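Local coordinates for putative uncharacterized protein (Chaetomium thermophilum, PDB 5T8V), which probably acts as a cohesin loader that helps place cohesin on chromatin, the chain here being the C-terminal HEAT-repeat part of the Scc2/Nipped-B protein, at residues Ser635-Met640 against Ile676-Ser681; Val652-Ile657 against Pro684-Lys689; Leu656-Ser661 against Thr691-Asn696. One frame throughout, in Å; residues are numbered along the deposited sequence.

Interaction 1 (Ser635-Met640 against Ile676-Ser681); sequences SINQVM and ISKCIS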
loop_
_atom_site.group_PDB
_atom_site.type_symbol
_atom_site.label_atom_id
_atom_site.label_comp_id
_atom_site.label_asym_id
_atom_site.label_seq_id
_atom_site.Cartn_x
_atom_site.Cartn_y
_atom_site.Cartn_z
ATOM N N SER A 635 -0.211 -9.691 -1.224
ATOM C CA SER A 635 0.817 -10.588 -0.708
ATOM C C SER A 635 1.269 -10.169 0.686
ATOM O O SER A 635 1.559 -11.023 1.530
ATOM C CB SER A 635 2.000 -10.631 -1.673
ATOM O OG SER A 635 1.612 -11.206 -2.908
ATOM N N ILE A 636 1.332 -8.863 0.951
ATOM C CA ILE A 636 1.732 -8.397 2.276
ATOM C C ILE A 636 0.684 -8.781 3.314
ATOM O O ILE A 636 1.019 -9.173 4.439
ATOM C CB ILE A 636 1.985 -6.879 2.257
ATOM C CG1 ILE A 636 3.196 -6.564 1.376
ATOM C CG2 ILE A 636 2.220 -6.356 3.672
ATOM C CD1 ILE A 636 3.402 -5.086 1.100
ATOM N N ASN A 637 -0.598 -8.670 2.959
ATOM C CA ASN A 637 -1.651 -9.133 3.856
ATOM C C ASN A 637 -1.494 -10.616 4.150
ATOM O O ASN A 637 -1.551 -11.041 5.311
ATOM C CB ASN A 637 -3.027 -8.847 3.252
ATOM C CG ASN A 637 -3.491 -7.426 3.502
ATOM O OD1 ASN A 637 -3.847 -7.067 4.624
ATOM N ND2 ASN A 637 -3.498 -6.610 2.454
ATOM N N GLN A 638 -1.286 -11.426 3.109
ATOM C CA GLN A 638 -1.093 -12.855 3.329
ATOM C C GLN A 638 0.103 -13.113 4.238
ATOM O O GLN A 638 0.045 -13.978 5.122
ATOM C CB GLN A 638 -0.920 -13.575 1.992
ATOM C CG GLN A 638 -2.187 -13.613 1.152
ATOM C CD GLN A 638 -2.004 -14.351 -0.159
ATOM O OE1 GLN A 638 -0.883 -14.534 -0.633
ATOM N NE2 GLN A 638 -3.112 -14.785 -0.751
ATOM N N VAL A 639 1.193 -12.368 4.047
ATOM C CA VAL A 639 2.374 -12.548 4.888
ATOM C C VAL A 639 2.043 -12.233 6.340
ATOM O O VAL A 639 2.450 -12.958 7.255
ATOM C CB VAL A 639 3.539 -11.682 4.369
ATOM C CG1 VAL A 639 4.678 -11.634 5.382
ATOM C CG2 VAL A 639 4.055 -12.222 3.047
ATOM N N MET A 640 1.307 -11.144 6.574
ATOM C CA MET A 640 0.961 -10.759 7.940
ATOM C C MET A 640 0.072 -11.808 8.600
ATOM O O MET A 640 0.337 -12.247 9.724
ATOM C CB MET A 640 0.268 -9.398 7.936
ATOM C CG MET A 640 1.195 -8.227 7.648
ATOM S SD MET A 640 0.299 -6.709 7.259
ATOM C CE MET A 640 -0.741 -6.536 8.704
ATOM N N ILE A 676 -2.576 -0.431 7.746
ATOM C CA ILE A 676 -2.612 -0.045 9.155
ATOM C C ILE A 676 -3.746 -0.769 9.869
ATOM O O ILE A 676 -3.576 -1.290 10.978
ATOM C CB ILE A 676 -2.745 1.485 9.284
ATOM C CG1 ILE A 676 -1.444 2.161 8.836
ATOM C CG2 ILE A 676 -3.096 1.888 10.720
ATOM C CD1 ILE A 676 -1.516 3.673 8.774
ATOM N N SER A 677 -4.919 -0.821 9.237
ATOM C CA SER A 677 -6.060 -1.486 9.854
ATOM C C SER A 677 -5.779 -2.965 10.078
ATOM O O SER A 677 -6.106 -3.513 11.137
ATOM C CB SER A 677 -7.306 -1.303 8.991
ATOM O OG SER A 677 -8.446 -1.855 9.625
ATOM N N LYS A 678 -5.171 -3.635 9.095
ATOM C CA LYS A 678 -4.865 -5.052 9.268
ATOM C C LYS A 678 -3.870 -5.264 10.403
ATOM O O LYS A 678 -4.042 -6.168 11.232
ATOM C CB LYS A 678 -4.328 -5.638 7.962
ATOM C CG LYS A 678 -4.211 -7.160 7.960
ATOM C CD LYS A 678 -5.559 -7.822 8.199
ATOM C CE LYS A 678 -5.789 -8.982 7.249
ATOM N NZ LYS A 678 -7.125 -9.611 7.452
ATOM N N CYS A 679 -2.822 -4.440 10.460
ATOM C CA CYS A 679 -1.882 -4.512 11.573
ATOM C C CYS A 679 -2.612 -4.394 12.903
ATOM O O CYS A 679 -2.458 -5.244 13.789
ATOM C CB CYS A 679 -0.829 -3.410 11.441
ATOM S SG CYS A 679 0.250 -3.572 9.999
ATOM N N ILE A 680 -3.420 -3.343 13.058
ATOM C CA ILE A 680 -4.166 -3.148 14.300
ATOM C C ILE A 680 -5.026 -4.368 14.598
ATOM O O ILE A 680 -5.217 -4.745 15.761
ATOM C CB ILE A 680 -5.016 -1.866 14.208
ATOM C CG1 ILE A 680 -4.114 -0.641 14.051
ATOM C CG2 ILE A 680 -5.896 -1.712 15.446
ATOM C CD1 ILE A 680 -4.851 0.602 13.599
ATOM N N SER A 681 -5.559 -5.005 13.554
ATOM C CA SER A 681 -6.409 -6.172 13.750
ATOM C C SER A 681 -5.614 -7.352 14.295
ATOM O O SER A 681 -6.093 -8.074 15.176
ATOM C CB SER A 681 -7.084 -6.547 12.432
ATOM O OG SER A 681 -7.835 -7.739 12.567
#
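Met640 reaches across to helix 666-682 with its terminal methyl, which packs beside the thiol of Cys679, CE lying 3.4 Å from SG of Cys679. The thioether chain runs extended at chi2 and then bends at chi3 (56°), turning CE onto the neighbouring helix and bringing it 3.6 Å from CG of Lys678 as well. A long, unbranched methionine suits this place because the axes of segments 635-640 and 676-681, nearly parallel at 8°, come no closer than 10.9 Å. Helices 628-642 and 666-682 are separated in sequence by helix 652-660, and such side-by-side packing of alternate helices is what builds one layer of a HEAT-repeat solenoid. Leu647, from the loop after helix 628-642, also packs on both Met640 and Cys679. Nearer the surface, Asn637 and Lys678 cross obliquely. The amide oxygen of Asn637, OD1, sits 3.4 Å from CG of Lys678, beside the methylenes and not at the ammonium, while ND2 bonds back to Leu633 O, which helps to set the amide's rotation. Lys678 CG stands opposite its backbone N (chi1 -170°), offering the apolar part of the chain to the contact; NZ makes a long, weak ion pair with Glu641.

Interaction 2 (Val652-Ile657 against Pro684-Lys689); sequences VVVQLI and PALEEK
Val654 supplies both branches of its side chain to helix 685-696, one to Leu686 and the other to Lys689, and no hydrogen bond joins the two segments. The purely apolar part is the meeting of Val654 with Leu686. Their side chains approach at a slant, and CG2 of Val654 comes 4.2 Å from CD2 of Leu686, a loose van der Waals touch between two methyl groups. The CA atoms of this pair are 8.9 Å apart, so the longer leucine, its CB also directed at the partner, covers much of the gap that the short valine cannot. Leu647, from the loop before helix 652-660, packs against Val654 too.

The second kind of contact is mixed in polarity. CG1 of Val654 and the end of Lys689 meet tip to tip, with CG1 4.1 Å from NZ and equally far from CE of Lys689. The lysine chain is extended at chi2 and chi3 and bends at chi4 (66°), which turns NZ out of line with the rest of the chain. Lysine fits here because its long chain gives aliphatic cover to the outer side of the contact, while its charge can remain near solvent at an exposed position.

Charge pairing on this part of helix 685-696 takes place elsewhere: Glu687 makes a salt bridge with Arg719 and a hydrogen bond with Asn720, at the side facing helix 703-719. Meanwhile Ile657 packs on helix 666-682, which lies between the two partners in sequence. Contact between one helix and the next but one, with the intervening helix packed against the first, is typical of the two-layered, right-handed superhelical alpha solenoid formed by HEAT repeats.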
loop_
_atom_site.group_PDB
_atom_site.type_symbol
_atom_site.label_atom_id
_atom_site.label_comp_id
_atom_site.label_asym_id
_atom_site.label_seq_id
_atom_site.Cartn_x
_atom_site.Cartn_y
_atom_site.Cartn_z
ATOM N N VAL A 652 9.893 -4.224 10.529
ATOM C CA VAL A 652 10.039 -3.415 9.323
ATOM C C VAL A 652 8.700 -3.263 8.616
ATOM O O VAL A 652 8.459 -2.257 7.936
ATOM C CB VAL A 652 11.099 -4.028 8.388
ATOM C CG1 VAL A 652 12.437 -4.141 9.102
ATOM C CG2 VAL A 652 10.646 -5.391 7.878
ATOM N N VAL A 653 7.811 -4.248 8.752
ATOM C CA VAL A 653 6.487 -4.147 8.142
ATOM C C VAL A 653 5.758 -2.921 8.674
ATOM O O VAL A 653 5.224 -2.109 7.908
ATOM C CB VAL A 653 5.684 -5.436 8.393
ATOM C CG1 VAL A 653 4.255 -5.295 7.887
ATOM C CG2 VAL A 653 6.366 -6.619 7.723
ATOM N N VAL A 654 5.728 -2.769 10.000
ATOM C CA VAL A 654 5.121 -1.586 10.601
ATOM C C VAL A 654 5.789 -0.326 10.065
ATOM O O VAL A 654 5.125 0.588 9.562
ATOM C CB VAL A 654 5.212 -1.663 12.138
ATOM C CG1 VAL A 654 4.586 -0.430 12.782
ATOM C CG2 VAL A 654 4.538 -2.929 12.653
ATOM N N GLN A 655 7.120 -0.274 10.150
ATOM C CA GLN A 655 7.878 0.894 9.714
ATOM C C GLN A 655 7.470 1.337 8.312
ATOM O O GLN A 655 7.050 2.483 8.100
ATOM C CB GLN A 655 9.372 0.564 9.773
ATOM C CG GLN A 655 10.304 1.666 9.299
ATOM C CD GLN A 655 11.760 1.234 9.328
ATOM O OE1 GLN A 655 12.203 0.560 10.260
ATOM N NE2 GLN A 655 12.511 1.610 8.298
ATOM N N LEU A 656 7.581 0.433 7.338
ATOM C CA LEU A 656 7.354 0.798 5.945
ATOM C C LEU A 656 5.879 0.962 5.604
ATOM O O LEU A 656 5.563 1.636 4.619
ATOM C CB LEU A 656 7.988 -0.244 5.021
ATOM C CG LEU A 656 9.499 -0.459 5.186
ATOM C CD1 LEU A 656 10.052 -1.296 4.041
ATOM C CD2 LEU A 656 10.257 0.864 5.288
ATOM N N ILE A 657 4.974 0.364 6.378
ATOM C CA ILE A 657 3.558 0.689 6.233
ATOM C C ILE A 657 3.310 2.134 6.647
ATOM O O ILE A 657 2.647 2.902 5.937
ATOM C CB ILE A 657 2.697 -0.293 7.049
ATOM C CG1 ILE A 657 2.637 -1.650 6.340
ATOM C CG2 ILE A 657 1.281 0.261 7.263
ATOM C CD1 ILE A 657 1.997 -2.752 7.165
ATOM N N PRO A 684 -3.485 -5.712 18.413
ATOM C CA PRO A 684 -4.104 -4.471 18.912
ATOM C C PRO A 684 -3.180 -3.598 19.741
ATOM O O PRO A 684 -3.479 -2.410 19.917
ATOM C CB PRO A 684 -5.282 -4.983 19.751
ATOM C CG PRO A 684 -5.611 -6.310 19.163
ATOM C CD PRO A 684 -4.303 -6.898 18.722
ATOM N N ALA A 685 -2.081 -4.136 20.271
ATOM C CA ALA A 685 -1.146 -3.294 21.012
ATOM C C ALA A 685 -0.583 -2.188 20.131
ATOM O O ALA A 685 -0.292 -1.092 20.622
ATOM C CB ALA A 685 -0.013 -4.141 21.588
ATOM N N LEU A 686 -0.418 -2.456 18.835
ATOM C CA LEU A 686 0.043 -1.419 17.918
ATOM C C LEU A 686 -0.936 -0.257 17.857
ATOM O O LEU A 686 -0.534 0.883 17.595
ATOM C CB LEU A 686 0.240 -2.007 16.520
ATOM C CG LEU A 686 1.290 -3.109 16.386
ATOM C CD1 LEU A 686 1.047 -3.909 15.122
ATOM C CD2 LEU A 686 2.681 -2.515 16.382
ATOM N N GLU A 687 -2.218 -0.530 18.106
ATOM C CA GLU A 687 -3.275 0.458 17.937
ATOM C C GLU A 687 -2.881 1.826 18.482
ATOM O O GLU A 687 -2.853 2.815 17.744
ATOM C CB GLU A 687 -4.550 -0.045 18.617
ATOM C CG GLU A 687 -5.762 0.830 18.387
ATOM C CD GLU A 687 -7.062 0.093 18.643
ATOM O OE1 GLU A 687 -7.412 -0.800 17.842
ATOM O OE2 GLU A 687 -7.728 0.401 19.654
ATOM N N GLU A 688 -2.547 1.896 19.772
ATOM C CA GLU A 688 -2.295 3.192 20.393
ATOM C C GLU A 688 -1.241 3.989 19.635
ATOM O O GLU A 688 -1.381 5.205 19.463
ATOM C CB GLU A 688 -1.873 3.009 21.852
ATOM C CG GLU A 688 -1.519 4.320 22.541
ATOM C CD GLU A 688 -1.557 4.224 24.054
ATOM O OE1 GLU A 688 -1.455 3.097 24.585
ATOM O OE2 GLU A 688 -1.694 5.279 24.710
ATOM N N LYS A 689 -0.183 3.328 19.166
ATOM C CA LYS A 689 0.897 4.055 18.510
ATOM C C LYS A 689 0.631 4.311 17.033
ATOM O O LYS A 689 1.376 5.078 16.415
ATOM C CB LYS A 689 2.221 3.300 18.678
ATOM C CG LYS A 689 2.563 2.319 17.561
ATOM C CD LYS A 689 3.871 1.594 17.852
ATOM C CE LYS A 689 4.567 1.151 16.570
ATOM N NZ LYS A 689 5.036 2.308 15.745
#

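Interaction 3 (Leu656-Ser661 against Thr691-Asn696); sequences LILRSS and TETVVN
Chi1 of -62° spreads the two branches of Thr693 over two partners: it sets OG1 opposite the carbonyl carbon, on the side of Leu658, and CG2 opposite the backbone N, facing Ser661. Leu658 has its CG likewise opposite the carbonyl carbon (chi1 -62°), and although its CB does not point straight at the other helix, its CD2 methyl reaches that way. CD2 comes 3.8 Å from OG1 of Thr693 and 4.2 Å from CB of the same threonine, the two side chains meeting at an angle. A threonine serves well between such neighbours, because its methyl and its hydroxyl can be presented in different directions from one short stem. The helices concerned, 652-660 and 685-696, are next-but-one neighbours in the HEAT-repeat solenoid, and here their backbones draw in to 7.3 Å between the CA atoms of Leu658 and Thr693. Both are backed by other helices, Ser660 packing on helix 666-682 and Val694 on helix 703-719. At the buried edge of the contact, CG2 of Thr693 packs against the side chain of Ser661, 3.9 Å from its CB. Serine suits this spot because its small hydroxyl can turn back to its own chain: OG donates to the carbonyl oxygen of Leu658, although the length modelled for that bond is doubtful.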
loop_
_atom_site.group_PDB
_atom_site.type_symbol
_atom_site.label_atom_id
_atom_site.label_comp_id
_atom_site.label_asym_id
_atom_site.label_seq_id
_atom_site.Cartn_x
_atom_site.Cartn_y
_atom_site.Cartn_z
ATOM N N LEU A 656 7.581 0.433 7.338
ATOM C CA LEU A 656 7.354 0.798 5.945
ATOM C C LEU A 656 5.879 0.962 5.604
ATOM O O LEU A 656 5.563 1.636 4.619
ATOM C CB LEU A 656 7.988 -0.244 5.021
ATOM C CG LEU A 656 9.499 -0.459 5.186
ATOM C CD1 LEU A 656 10.052 -1.296 4.041
ATOM C CD2 LEU A 656 10.257 0.864 5.288
ATOM N N ILE A 657 4.974 0.364 6.378
ATOM C CA ILE A 657 3.558 0.689 6.233
ATOM C C ILE A 657 3.310 2.134 6.647
ATOM O O ILE A 657 2.647 2.902 5.937
ATOM C CB ILE A 657 2.697 -0.293 7.049
ATOM C CG1 ILE A 657 2.637 -1.650 6.340
ATOM C CG2 ILE A 657 1.281 0.261 7.263
ATOM C CD1 ILE A 657 1.997 -2.752 7.165
ATOM N N LEU A 658 3.842 2.525 7.807
ATOM C CA LEU A 658 3.718 3.909 8.252
ATOM C C LEU A 658 4.308 4.863 7.221
ATOM O O LEU A 658 3.699 5.885 6.884
ATOM C CB LEU A 658 4.402 4.081 9.608
ATOM C CG LEU A 658 3.809 3.246 10.746
ATOM C CD1 LEU A 658 4.643 3.389 12.010
ATOM C CD2 LEU A 658 2.365 3.642 11.009
ATOM N N ARG A 659 5.496 4.543 6.702
ATOM C CA ARG A 659 6.067 5.367 5.643
ATOM C C ARG A 659 5.185 5.368 4.400
ATOM O O ARG A 659 5.144 6.363 3.669
ATOM C CB ARG A 659 7.474 4.878 5.305
ATOM C CG ARG A 659 8.557 5.569 6.115
ATOM C CD ARG A 659 9.864 4.798 6.100
ATOM N NE ARG A 659 10.301 4.465 4.748
ATOM C CZ ARG A 659 11.509 4.000 4.448
ATOM N NH1 ARG A 659 11.818 3.720 3.188
ATOM N NH2 ARG A 659 12.414 3.822 5.403
ATOM N N SER A 660 4.467 4.270 4.149
ATOM C CA SER A 660 3.536 4.234 3.026
ATOM C C SER A 660 2.384 5.207 3.240
ATOM O O SER A 660 1.893 5.815 2.283
ATOM C CB SER A 660 3.008 2.812 2.826
ATOM O OG SER A 660 2.100 2.746 1.741
ATOM N N SER A 661 1.941 5.373 4.490
ATOM C CA SER A 661 0.832 6.280 4.770
ATOM C C SER A 661 1.152 7.732 4.434
ATOM O O SER A 661 0.228 8.550 4.378
ATOM C CB SER A 661 0.426 6.180 6.241
ATOM O OG SER A 661 1.390 6.788 7.079
ATOM N N THR A 691 -2.743 5.071 15.755
ATOM C CA THR A 691 -3.807 6.054 15.573
ATOM C C THR A 691 -3.237 7.442 15.319
ATOM O O THR A 691 -3.838 8.237 14.587
ATOM C CB THR A 691 -4.730 6.099 16.793
ATOM O OG1 THR A 691 -4.013 6.619 17.919
ATOM C CG2 THR A 691 -5.253 4.728 17.127
ATOM N N GLU A 692 -2.089 7.757 15.923
ATOM C CA GLU A 692 -1.460 9.049 15.681
ATOM C C GLU A 692 -1.223 9.266 14.192
ATOM O O GLU A 692 -1.401 10.377 13.681
ATOM C CB GLU A 692 -0.144 9.145 16.452
ATOM C CG GLU A 692 0.398 10.562 16.573
ATOM C CD GLU A 692 1.853 10.595 17.003
ATOM O OE1 GLU A 692 2.698 11.056 16.207
ATOM O OE2 GLU A 692 2.154 10.153 18.133
ATOM N N THR A 693 -0.824 8.210 13.479
ATOM C CA THR A 693 -0.643 8.319 12.037
ATOM C C THR A 693 -1.979 8.427 11.316
ATOM O O THR A 693 -2.067 9.079 10.270
ATOM C CB THR A 693 0.151 7.118 11.516
ATOM O OG1 THR A 693 1.450 7.108 12.122
ATOM C CG2 THR A 693 0.306 7.178 10.000
ATOM N N VAL A 694 -3.026 7.801 11.853
ATOM C CA VAL A 694 -4.343 7.885 11.232
ATOM C C VAL A 694 -4.886 9.307 11.326
ATOM O O VAL A 694 -5.309 9.893 10.322
ATOM C CB VAL A 694 -5.302 6.868 11.878
ATOM C CG1 VAL A 694 -6.718 7.021 11.326
ATOM C CG2 VAL A 694 -4.796 5.450 11.648
ATOM N N VAL A 695 -4.880 9.886 12.530
ATOM C CA VAL A 695 -5.436 11.227 12.701
ATOM C C VAL A 695 -4.650 12.245 11.890
ATOM O O VAL A 695 -5.216 13.231 11.404
ATOM C CB VAL A 695 -5.477 11.616 14.193
ATOM C CG1 VAL A 695 -6.260 10.590 14.984
ATOM C CG2 VAL A 695 -4.072 11.772 14.760
ATOM N N ASN A 696 -3.342 12.039 11.739
ATOM C CA ASN A 696 -2.559 12.923 10.882
ATOM C C ASN A 696 -3.111 12.924 9.462
ATOM O O ASN A 696 -3.193 13.978 8.819
ATOM C CB ASN A 696 -1.091 12.500 10.893
ATOM C CG ASN A 696 -0.419 12.772 12.225
ATOM O OD1 ASN A 696 -1.076 13.127 13.204
ATOM N ND2 ASN A 696 0.897 12.607 12.269
#

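Followed from the N terminus, the chain passes through helices 628-642, 652-660, 666-682 and 685-696. Interaction 1 closes a loop of 35 residues by joining the first helix to the third. Interactions 2 and 3, closing loops of 26 and 29 residues, both leave from helix 652-660, inside that first loop, and end on helix 685-696, beyond it, so each crosses interaction 1. Their first segments overlap at Leu656 and Ile657, and their partners follow one another along helix 685-696, so together they join the second helix to the fourth at two successive levels. Ile657 packs on Ile676 and Cys679, linking the two pairs of helices. The three contacts thus bind four consecutive helices of the solenoid.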